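Local coordinates for protein beta-glucuronidase (Dictyoglomus thermophilum, PDB 6XXW) that probably hydrolyses beta-D-glucuronides as a family 2 glycoside hydrolase, releasing glucuronic acid, at residues N107-T112 with S126-Y131; L252-N257 with P593-K598; E389-I394 with R429-E434; V481-L486 with I531-G536. All coordinates share one frame; numbering follows the deposited sequence.

Contact 1 of 4, residues N107-T112 with S126-Y131; sequences NGNLVT and SKFVNY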
# COMPACT_ATOMS: atom_id res chain seq x y z
N ASN A 107 -40.75 12.77 25.15
CA ASN A 107 -41.28 14.09 25.52
C ASN A 107 -40.81 14.52 26.91
O ASN A 107 -41.58 15.04 27.72
CB ASN A 107 -42.81 14.10 25.42
CG ASN A 107 -43.29 13.82 24.02
OD1 ASN A 107 -42.77 14.39 23.07
ND2 ASN A 107 -44.25 12.93 23.87
N GLY A 108 -39.53 14.28 27.19
CA GLY A 108 -38.94 14.64 28.46
C GLY A 108 -39.14 13.64 29.58
O GLY A 108 -38.56 13.82 30.66
N ASN A 109 -39.93 12.59 29.37
CA ASN A 109 -40.21 11.59 30.38
C ASN A 109 -39.24 10.41 30.26
O ASN A 109 -39.15 9.80 29.19
CB ASN A 109 -41.63 11.08 30.24
CG ASN A 109 -42.66 12.17 30.44
OD1 ASN A 109 -43.01 12.48 31.57
ND2 ASN A 109 -43.14 12.76 29.34
N LEU A 110 -38.57 10.07 31.36
CA LEU A 110 -37.69 8.90 31.37
C LEU A 110 -38.52 7.62 31.31
O LEU A 110 -39.28 7.32 32.24
CB LEU A 110 -36.82 8.91 32.63
CG LEU A 110 -36.04 7.62 32.82
CD1 LEU A 110 -34.85 7.60 31.85
CD2 LEU A 110 -35.61 7.46 34.27
N VAL A 111 -38.39 6.86 30.23
CA VAL A 111 -39.16 5.63 30.07
C VAL A 111 -38.35 4.38 30.39
O VAL A 111 -38.95 3.34 30.73
CB VAL A 111 -39.78 5.53 28.66
CG1 VAL A 111 -40.71 6.71 28.41
CG2 VAL A 111 -38.71 5.43 27.57
N THR A 112 -37.03 4.43 30.31
CA THR A 112 -36.21 3.31 30.74
C THR A 112 -34.75 3.73 30.79
O THR A 112 -34.35 4.75 30.20
CB THR A 112 -36.37 2.07 29.84
OG1 THR A 112 -35.71 0.96 30.45
CG2 THR A 112 -35.76 2.32 28.48
N SER A 126 -46.99 4.33 25.75
CA SER A 126 -48.27 4.93 25.39
C SER A 126 -48.70 6.00 26.39
O SER A 126 -49.40 6.95 26.02
CB SER A 126 -49.34 3.85 25.27
OG SER A 126 -49.53 3.21 26.51
N LYS A 127 -48.24 5.90 27.64
CA LYS A 127 -48.59 6.90 28.65
C LYS A 127 -47.96 8.25 28.37
O LYS A 127 -48.41 9.26 28.92
CB LYS A 127 -48.15 6.41 30.03
N PHE A 128 -46.94 8.32 27.52
CA PHE A 128 -46.18 9.56 27.35
C PHE A 128 -46.28 10.19 25.98
O PHE A 128 -45.68 11.25 25.77
CB PHE A 128 -44.70 9.31 27.67
CG PHE A 128 -44.46 8.59 28.97
CD1 PHE A 128 -44.55 9.27 30.17
CD2 PHE A 128 -44.15 7.24 28.98
CE1 PHE A 128 -44.33 8.61 31.38
CE2 PHE A 128 -43.93 6.58 30.19
CZ PHE A 128 -44.02 7.26 31.38
N VAL A 129 -47.02 9.59 25.04
CA VAL A 129 -47.04 10.07 23.66
C VAL A 129 -48.20 11.04 23.45
O VAL A 129 -49.22 10.99 24.14
CB VAL A 129 -47.12 8.91 22.65
CG1 VAL A 129 -45.83 8.08 22.67
CG2 VAL A 129 -48.32 8.04 22.92
N ASN A 130 -48.02 11.93 22.47
CA ASN A 130 -49.06 12.80 21.96
C ASN A 130 -49.62 12.15 20.70
O ASN A 130 -48.92 12.05 19.69
CB ASN A 130 -48.50 14.19 21.67
CG ASN A 130 -47.71 14.75 22.83
OD1 ASN A 130 -48.19 14.76 23.96
ND2 ASN A 130 -46.50 15.24 22.55
N TYR A 131 -50.87 11.71 20.76
CA TYR A 131 -51.46 10.98 19.65
C TYR A 131 -51.84 11.93 18.51
O TYR A 131 -52.43 12.99 18.73
CB TYR A 131 -52.69 10.21 20.12
CG TYR A 131 -52.33 9.04 21.00
CD1 TYR A 131 -51.99 7.81 20.45
CD2 TYR A 131 -52.31 9.17 22.39
CE1 TYR A 131 -51.67 6.73 21.25
CE2 TYR A 131 -51.97 8.10 23.20
CZ TYR A 131 -51.65 6.89 22.62
OH TYR A 131 -51.32 5.82 23.43
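N107 and F128 meet where a beta hairpin lies beside a loop at the surface of the sugar-binding domain, the N-terminal beta-sandwich of family 2 glycoside hydrolases. N107 and G108 form the turn between strands 101-106 and 109-115, and F128 sits in the loop after strand 121-124. The carboxamide of N107 points across the gap with F128 O almost exactly in its plane: ND2 donates to that carbonyl oxygen at 2.9 Å and an N-H...O angle of 160°. The same ND2 also binds N135 OD1 while N107 OD1 accepts from I136 N, which fixes which way round the amide lies. N130 brings its own amide from the opposite direction, the two planes only 24° apart. Its ND2 lies 3.5 Å from N107 ND2, but both are donors, and N130 ND2 turns instead to E134 O. With an alanine at N107, F128 O would probably lose its side-chain donor and the loop its polar tie to the hairpin turn. The F128 ring lies against the strand that leaves the turn. N109 CB approaches F128 CD1 to 3.4 Å. The N109 amide is inclined to the ring, and its ND2 is bonded back to V106 O. V111 runs alongside the F128 side chain in the reverse sense, and with CG1 opposite its own carbonyl carbon (chi1 -60°) that V111 methyl comes within 3.5 Å of F128 CD2.

Contact 2 of 4, residues L252-N257 with P593-K598; sequences LWEPGN and PDFWEK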
# COMPACT_ATOMS: atom_id res chain seq x y z
N LEU A 252 -33.52 -31.45 8.92
CA LEU A 252 -32.79 -30.86 10.03
C LEU A 252 -31.95 -29.67 9.58
O LEU A 252 -31.42 -29.63 8.46
CB LEU A 252 -31.88 -31.90 10.69
CG LEU A 252 -32.55 -33.21 11.11
CD1 LEU A 252 -31.56 -34.08 11.89
CD2 LEU A 252 -33.80 -32.91 11.94
N TRP A 253 -31.82 -28.70 10.48
CA TRP A 253 -30.92 -27.57 10.29
C TRP A 253 -29.49 -27.99 10.66
O TRP A 253 -29.27 -28.60 11.70
CB TRP A 253 -31.38 -26.39 11.15
CG TRP A 253 -30.60 -25.12 10.95
CD1 TRP A 253 -30.98 -24.04 10.19
CD2 TRP A 253 -29.34 -24.78 11.54
NE1 TRP A 253 -30.01 -23.06 10.26
CE2 TRP A 253 -29.00 -23.49 11.08
CE3 TRP A 253 -28.45 -25.45 12.40
CZ2 TRP A 253 -27.81 -22.85 11.46
CZ3 TRP A 253 -27.27 -24.82 12.77
CH2 TRP A 253 -26.96 -23.53 12.30
N GLU A 254 -28.53 -27.64 9.81
CA GLU A 254 -27.13 -27.82 10.15
C GLU A 254 -26.29 -27.01 9.17
O GLU A 254 -26.80 -26.59 8.12
CB GLU A 254 -26.72 -29.31 10.14
CG GLU A 254 -26.99 -30.09 8.85
CD GLU A 254 -26.69 -31.60 9.02
OE1 GLU A 254 -27.10 -32.19 10.05
OE2 GLU A 254 -26.04 -32.18 8.13
N PRO A 255 -25.04 -26.74 9.49
CA PRO A 255 -24.14 -26.14 8.49
C PRO A 255 -24.10 -27.02 7.25
O PRO A 255 -23.95 -28.24 7.33
CB PRO A 255 -22.79 -26.10 9.20
CG PRO A 255 -23.14 -26.01 10.63
CD PRO A 255 -24.39 -26.83 10.81
N GLY A 256 -24.27 -26.38 6.09
CA GLY A 256 -24.38 -27.08 4.83
C GLY A 256 -25.79 -27.48 4.44
O GLY A 256 -26.00 -27.93 3.31
N ASN A 257 -26.75 -27.35 5.36
CA ASN A 257 -28.15 -27.61 5.06
C ASN A 257 -29.03 -26.80 6.01
O ASN A 257 -29.60 -27.37 6.94
CB ASN A 257 -28.46 -29.11 5.18
CG ASN A 257 -29.88 -29.44 4.74
OD1 ASN A 257 -30.18 -29.50 3.54
ND2 ASN A 257 -30.77 -29.63 5.71
N PRO A 593 -14.46 -31.84 5.64
CA PRO A 593 -15.91 -31.92 5.79
C PRO A 593 -16.38 -31.20 7.05
O PRO A 593 -15.63 -31.08 8.03
CB PRO A 593 -16.17 -33.43 5.89
CG PRO A 593 -14.92 -34.00 6.47
CD PRO A 593 -13.78 -33.09 6.04
N ASP A 594 -17.62 -30.71 7.01
CA ASP A 594 -18.23 -30.13 8.20
C ASP A 594 -18.35 -31.16 9.32
O ASP A 594 -18.22 -30.82 10.50
CB ASP A 594 -19.62 -29.57 7.87
CG ASP A 594 -19.56 -28.33 7.00
OD1 ASP A 594 -18.60 -27.55 7.15
OD2 ASP A 594 -20.48 -28.14 6.19
N PHE A 595 -18.64 -32.41 8.97
CA PHE A 595 -18.76 -33.48 9.94
C PHE A 595 -17.64 -34.48 9.68
O PHE A 595 -17.53 -35.04 8.59
CB PHE A 595 -20.13 -34.14 9.86
CG PHE A 595 -21.25 -33.22 10.28
CD1 PHE A 595 -21.59 -33.09 11.62
CD2 PHE A 595 -21.92 -32.45 9.34
CE1 PHE A 595 -22.60 -32.23 12.02
CE2 PHE A 595 -22.93 -31.58 9.73
CZ PHE A 595 -23.27 -31.47 11.08
N TRP A 596 -16.81 -34.68 10.69
CA TRP A 596 -15.51 -35.32 10.52
C TRP A 596 -15.21 -36.07 11.80
O TRP A 596 -15.02 -35.45 12.85
CB TRP A 596 -14.44 -34.26 10.23
CG TRP A 596 -13.06 -34.78 10.03
CD1 TRP A 596 -12.69 -36.06 9.75
CD2 TRP A 596 -11.85 -34.02 10.07
NE1 TRP A 596 -11.33 -36.14 9.62
CE2 TRP A 596 -10.79 -34.90 9.81
CE3 TRP A 596 -11.56 -32.67 10.31
CZ2 TRP A 596 -9.46 -34.48 9.79
CZ3 TRP A 596 -10.24 -32.26 10.28
CH2 TRP A 596 -9.21 -33.16 10.02
N GLU A 597 -15.20 -37.40 11.74
CA GLU A 597 -14.86 -38.20 12.92
C GLU A 597 -13.35 -38.39 12.94
O GLU A 597 -12.81 -39.25 12.25
CB GLU A 597 -15.59 -39.54 12.91
CG GLU A 597 -15.51 -40.25 14.27
CD GLU A 597 -16.59 -41.29 14.45
OE1 GLU A 597 -17.35 -41.54 13.49
OE2 GLU A 597 -16.68 -41.86 15.56
N LYS A 598 -12.67 -37.57 13.74
CA LYS A 598 -11.21 -37.58 13.80
C LYS A 598 -10.67 -38.73 14.64
O LYS A 598 -11.43 -39.42 15.32
CB LYS A 598 -10.69 -36.24 14.36
CG LYS A 598 -11.04 -35.04 13.49
CD LYS A 598 -10.43 -33.74 14.01
CE LYS A 598 -8.92 -33.84 14.09
NZ LYS A 598 -8.31 -32.62 14.67
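D594 and F595 bring the C-terminal tail, which follows helix 580-591 of the TIM-barrel domain, against a type II beta turn, E254 to N257, in what is probably the immunoglobulin-like middle domain of the family 2 fold. D594 comes first: its OD2 lies 3.7 Å from P255 O without a hydrogen bond, and its OD1 is held elsewhere, by N335 ND2. G256 N, in the turn, is 4.2 Å from D594 OD2. F595 follows and carries most of the contact. Its CE2 meets E254 OE2 at 3.5 Å, and the carboxylate is tilted 38° to the ring. E254 CG sits between the backbone N and the carbonyl carbon (chi1 55°), from where the extended chain carries the carboxylate to the ring. K297 joins the pair, salt-bridged to E254 OE2 and in a cation-pi contact with F595; E254 OE1 takes N295 ND2. A leucine in place of E254 would probably leave the K297 ammonium without its carboxylate beside the F595 ring, and N295 ND2 with W253 O but without E254 OE1. Beyond F595, the W596 ring meets that of Y300 edge-to-face, while back at the turn P255 O lies 4.2 Å from F595 CE2.

Contact 3 of 4, residues E389-I394 with R429-E434; sequences EHHLEI and RRVIEE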
# COMPACT_ATOMS: atom_id res chain seq x y z
N GLU A 389 -22.91 -9.62 39.63
CA GLU A 389 -24.34 -9.36 39.48
C GLU A 389 -24.69 -8.92 38.06
O GLU A 389 -25.66 -9.39 37.47
CB GLU A 389 -24.77 -8.30 40.50
CG GLU A 389 -26.26 -8.22 40.72
CD GLU A 389 -26.77 -9.33 41.63
OE1 GLU A 389 -25.95 -10.18 42.04
OE2 GLU A 389 -27.98 -9.34 41.94
N HIS A 390 -23.89 -8.00 37.50
CA HIS A 390 -24.13 -7.56 36.12
C HIS A 390 -23.94 -8.70 35.13
O HIS A 390 -24.74 -8.88 34.21
CB HIS A 390 -23.20 -6.39 35.78
CG HIS A 390 -23.35 -5.89 34.37
ND1 HIS A 390 -24.52 -5.31 33.91
CD2 HIS A 390 -22.48 -5.86 33.33
CE1 HIS A 390 -24.36 -4.96 32.65
NE2 HIS A 390 -23.14 -5.28 32.27
N HIS A 391 -22.87 -9.49 35.31
CA HIS A 391 -22.62 -10.62 34.43
C HIS A 391 -23.79 -11.60 34.43
O HIS A 391 -24.21 -12.08 33.37
CB HIS A 391 -21.32 -11.30 34.86
CG HIS A 391 -20.66 -12.13 33.81
ND1 HIS A 391 -19.31 -12.44 33.85
CD2 HIS A 391 -21.14 -12.75 32.70
CE1 HIS A 391 -19.00 -13.20 32.82
NE2 HIS A 391 -20.09 -13.39 32.10
N LEU A 392 -24.34 -11.89 35.61
CA LEU A 392 -25.47 -12.81 35.69
C LEU A 392 -26.70 -12.23 35.01
O LEU A 392 -27.45 -12.96 34.34
CB LEU A 392 -25.78 -13.14 37.16
CG LEU A 392 -24.68 -13.87 37.93
CD1 LEU A 392 -24.96 -13.85 39.44
CD2 LEU A 392 -24.45 -15.29 37.41
N GLU A 393 -26.96 -10.94 35.20
CA GLU A 393 -28.08 -10.32 34.49
C GLU A 393 -27.86 -10.35 32.98
O GLU A 393 -28.80 -10.55 32.21
CB GLU A 393 -28.29 -8.88 34.99
CG GLU A 393 -28.60 -8.83 36.49
CD GLU A 393 -28.99 -7.44 36.98
OE1 GLU A 393 -28.10 -6.57 37.09
OE2 GLU A 393 -30.19 -7.23 37.28
N ILE A 394 -26.60 -10.17 32.55
CA ILE A 394 -26.29 -10.23 31.12
C ILE A 394 -26.62 -11.60 30.55
O ILE A 394 -27.25 -11.71 29.48
CB ILE A 394 -24.81 -9.88 30.88
CG1 ILE A 394 -24.58 -8.37 31.06
CG2 ILE A 394 -24.35 -10.37 29.50
CD1 ILE A 394 -25.52 -7.51 30.27
N ARG A 429 -17.58 -20.08 38.58
CA ARG A 429 -18.50 -21.13 39.00
C ARG A 429 -19.94 -20.61 39.04
O ARG A 429 -20.86 -21.28 38.56
CB ARG A 429 -18.10 -21.67 40.38
CG ARG A 429 -17.05 -22.78 40.32
CD ARG A 429 -16.42 -23.02 41.70
NE ARG A 429 -17.44 -23.44 42.66
CZ ARG A 429 -17.56 -24.68 43.13
NH1 ARG A 429 -16.73 -25.63 42.73
NH2 ARG A 429 -18.53 -24.97 43.99
N ARG A 430 -20.14 -19.41 39.59
CA ARG A 430 -21.49 -18.86 39.66
C ARG A 430 -22.02 -18.49 38.29
O ARG A 430 -23.21 -18.70 37.99
CB ARG A 430 -21.51 -17.64 40.59
CG ARG A 430 -21.10 -17.94 42.03
CD ARG A 430 -21.84 -17.03 43.01
NE ARG A 430 -23.16 -16.64 42.53
CZ ARG A 430 -24.24 -17.42 42.57
NH1 ARG A 430 -24.16 -18.65 43.08
NH2 ARG A 430 -25.40 -16.98 42.09
N VAL A 431 -21.18 -17.89 37.44
CA VAL A 431 -21.61 -17.54 36.09
C VAL A 431 -22.00 -18.80 35.33
O VAL A 431 -23.06 -18.87 34.69
CB VAL A 431 -20.51 -16.76 35.35
CG1 VAL A 431 -20.87 -16.60 33.88
CG2 VAL A 431 -20.28 -15.41 35.99
N ILE A 432 -21.13 -19.81 35.38
CA ILE A 432 -21.38 -21.03 34.62
C ILE A 432 -22.62 -21.74 35.15
O ILE A 432 -23.45 -22.23 34.37
CB ILE A 432 -20.14 -21.93 34.69
CG1 ILE A 432 -18.99 -21.27 33.90
CG2 ILE A 432 -20.47 -23.34 34.18
CD1 ILE A 432 -17.60 -21.90 34.12
N GLU A 433 -22.78 -21.79 36.47
CA GLU A 433 -23.95 -22.46 37.04
C GLU A 433 -25.24 -21.78 36.60
O GLU A 433 -26.23 -22.45 36.29
CB GLU A 433 -23.85 -22.47 38.56
CG GLU A 433 -24.96 -23.24 39.24
CD GLU A 433 -24.66 -23.49 40.71
OE1 GLU A 433 -23.55 -23.98 41.02
OE2 GLU A 433 -25.53 -23.20 41.55
N GLU A 434 -25.25 -20.44 36.57
CA GLU A 434 -26.46 -19.73 36.19
C GLU A 434 -26.76 -19.90 34.70
O GLU A 434 -27.92 -20.05 34.30
CB GLU A 434 -26.31 -18.25 36.56
CG GLU A 434 -27.47 -17.37 36.13
CD GLU A 434 -28.72 -17.59 36.97
OE1 GLU A 434 -28.70 -18.45 37.89
OE2 GLU A 434 -29.73 -16.91 36.70
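L392 and V431 lie at the centre of a buried helix-helix contact on the outer layer of the TIM-barrel domain, between helices 385-402 and 422-438. The axes of segments 389-394 and 429-434 come within 9.8 Å and differ in direction by only 18°, and no hydrogen bond crosses between the two segments; side-chain packing does the work. L392 contributes its CD2 methyl, which packs among E434, R430 and V431 of the facing helix, 3.6 Å from E434 CB. The same L392 CD2 lies 3.7 Å from R430 O. Its other methyl, CD1, sits at the edge of the R430 guanidinium, near that group's plane, with NH2 4.1 Å away. This is how an alpha/beta (TIM) barrel is closed on its outside: successive helices, here joined through the parallel strand 408-415, pack flank to flank around the sheet. On the side nearer the strands, H391 presents one ring face to V431. V431 CG2 makes a CH-pi contact 3.9 Å from the H391 ring centroid and 17° off the ring normal, while V431 CG1 lies 3.8 Å from H391 NE2. With CG opposite its backbone N (chi1 -159°), the H391 ring extends from its helix toward V431. It is held in rotation by a hydrogen bond between ND1 and Y427 OH, with a weak one from NE2 to V413 O. At the other border E434 lays CB and CG against L392 CD2, and the bend at its second torsion turns the carboxylate aside, where OE2 forms salt bridges with R396 and R437.

Contact 4 of 4, residues V481-L486 with I531-G536; sequences VIEYQL and IKRFVG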
# COMPACT_ATOMS: atom_id res chain seq x y z
N VAL A 481 9.30 -22.71 16.19
CA VAL A 481 8.87 -23.22 17.49
C VAL A 481 7.43 -23.73 17.51
O VAL A 481 7.03 -24.37 18.50
CB VAL A 481 8.97 -22.14 18.58
CG1 VAL A 481 10.38 -21.63 18.71
CG2 VAL A 481 7.97 -21.00 18.31
N ILE A 482 6.65 -23.50 16.46
CA ILE A 482 5.20 -23.68 16.53
C ILE A 482 4.84 -25.13 16.84
O ILE A 482 4.08 -25.42 17.77
CB ILE A 482 4.54 -23.20 15.23
CG1 ILE A 482 4.53 -21.66 15.18
CG2 ILE A 482 3.13 -23.80 15.05
CD1 ILE A 482 4.00 -21.09 13.89
N GLU A 483 5.36 -26.07 16.04
CA GLU A 483 4.96 -27.47 16.18
C GLU A 483 5.32 -28.02 17.56
O GLU A 483 4.51 -28.70 18.20
CB GLU A 483 5.60 -28.30 15.08
CG GLU A 483 4.98 -28.06 13.70
CD GLU A 483 5.63 -26.91 12.94
OE1 GLU A 483 6.56 -26.26 13.49
OE2 GLU A 483 5.22 -26.66 11.79
N TYR A 484 6.54 -27.73 18.02
CA TYR A 484 6.99 -28.13 19.36
C TYR A 484 6.05 -27.60 20.43
O TYR A 484 5.55 -28.36 21.27
CB TYR A 484 8.41 -27.61 19.57
CG TYR A 484 9.13 -28.07 20.84
CD1 TYR A 484 9.94 -29.20 20.83
CD2 TYR A 484 9.04 -27.34 22.02
CE1 TYR A 484 10.61 -29.62 21.98
CE2 TYR A 484 9.71 -27.75 23.18
CZ TYR A 484 10.50 -28.89 23.15
OH TYR A 484 11.17 -29.30 24.28
N GLN A 485 5.80 -26.29 20.42
CA GLN A 485 5.07 -25.68 21.53
C GLN A 485 3.58 -25.99 21.47
O GLN A 485 2.96 -26.28 22.51
CB GLN A 485 5.31 -24.17 21.53
CG GLN A 485 6.77 -23.78 21.64
CD GLN A 485 6.98 -22.29 21.62
OE1 GLN A 485 6.17 -21.55 21.05
NE2 GLN A 485 8.07 -21.82 22.23
N LEU A 486 2.98 -25.95 20.29
CA LEU A 486 1.54 -26.08 20.20
C LEU A 486 1.09 -27.50 20.50
O LEU A 486 0.10 -27.71 21.21
CB LEU A 486 1.03 -25.63 18.83
CG LEU A 486 -0.49 -25.68 18.69
CD1 LEU A 486 -1.16 -24.74 19.69
CD2 LEU A 486 -0.92 -25.35 17.25
N ILE A 531 -0.37 -19.66 10.21
CA ILE A 531 -1.67 -20.33 10.27
C ILE A 531 -1.55 -21.75 9.72
O ILE A 531 -2.09 -22.70 10.30
CB ILE A 531 -2.73 -19.49 9.53
CG1 ILE A 531 -3.17 -18.31 10.40
CG2 ILE A 531 -3.92 -20.34 9.12
CD1 ILE A 531 -3.98 -17.26 9.66
N LYS A 532 -0.79 -21.91 8.64
CA LYS A 532 -0.60 -23.23 8.03
C LYS A 532 0.06 -24.20 9.00
O LYS A 532 -0.32 -25.38 9.08
CB LYS A 532 0.24 -23.09 6.76
CG LYS A 532 0.61 -24.40 6.09
CD LYS A 532 1.31 -24.14 4.76
CE LYS A 532 2.79 -23.79 4.95
NZ LYS A 532 3.55 -23.82 3.66
N ARG A 533 1.06 -23.74 9.75
CA ARG A 533 1.77 -24.63 10.66
C ARG A 533 0.91 -24.98 11.87
O ARG A 533 0.97 -26.11 12.38
CB ARG A 533 3.09 -23.99 11.09
CG ARG A 533 4.08 -23.84 9.94
CD ARG A 533 5.38 -23.25 10.43
NE ARG A 533 6.19 -24.24 11.14
CZ ARG A 533 7.52 -24.28 11.10
NH1 ARG A 533 8.19 -23.37 10.39
NH2 ARG A 533 8.18 -25.21 11.77
N PHE A 534 0.12 -24.02 12.36
CA PHE A 534 -0.80 -24.31 13.45
C PHE A 534 -1.77 -25.43 13.07
O PHE A 534 -1.94 -26.41 13.81
CB PHE A 534 -1.57 -23.05 13.84
CG PHE A 534 -0.91 -22.21 14.91
CD1 PHE A 534 0.31 -21.59 14.69
CD2 PHE A 534 -1.55 -22.02 16.14
CE1 PHE A 534 0.89 -20.80 15.68
CE2 PHE A 534 -0.97 -21.24 17.13
CZ PHE A 534 0.25 -20.62 16.90
N VAL A 535 -2.42 -25.32 11.90
CA VAL A 535 -3.45 -26.31 11.58
C VAL A 535 -2.86 -27.67 11.22
O VAL A 535 -3.54 -28.69 11.40
CB VAL A 535 -4.40 -25.80 10.48
CG1 VAL A 535 -5.09 -24.52 10.95
CG2 VAL A 535 -3.68 -25.62 9.13
N GLY A 536 -1.61 -27.72 10.75
CA GLY A 536 -0.95 -29.00 10.59
C GLY A 536 -0.82 -29.75 11.90
O GLY A 536 -0.90 -30.99 11.92
O HOH W 1 2.51 -27.89 11.30
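E483 and R533 join two helices of the TIM barrel, 482-497 and 524-538, which follow one another on its outer layer with strand 501-505 between them. R533 was modelled in two conformers, and its side-on grip on the carboxylate, with a short bond in it, is certain for one of them only. There NH2 of R533 donates to E483 OE1 at 2.6 Å and 150°, and NE of R533 to the syn lone pair of E483 OE2 at 2.7 Å and 146°. Both oxygens are thus occupied; the planes of the two groups are twisted 49° apart, and both oxygens lie tilted from the guanidinium plane. A water adds a second route: it donates to E483 OE2 at 3.0 Å and to R533 O at 2.6 Å, tying the R533 carbonyl to the same carboxylate. Other polar groups have partners elsewhere: K532 NZ pairs with E529 OE1, and Q485 NE2 binds D475 OD2 and M162 O of the second subunit. Behind the salt bridge the contact is apolar. The F534 ring, which meets the F506 ring nearly parallel, receives I482 CG2 at CD1, 3.6 Å away, and L486 CD2 touches F534 CD2 at the same distance.

In the fold
The four contacts sample three parts of the family 2 architecture, and their chemistry follows their setting. Contacts 3 and 4 are buried and both pair consecutive helices of the barrel, but contact 3 relies on methyls and a histidine face, whereas contact 4 adds a salt bridge and water to its aromatic packing and lies beside a neighbouring subunit. Contacts 1 and 2 lie at the surface and involve turns and loops: the first ties parts of one domain by an amide, while the second joins two domains by an aromatic ring against a carboxylate that K297 also binds. Contacts 2 and 4 approach to about 7 Å between nearest atoms; contacts 1 and 4 are about 59 Å apart between centres.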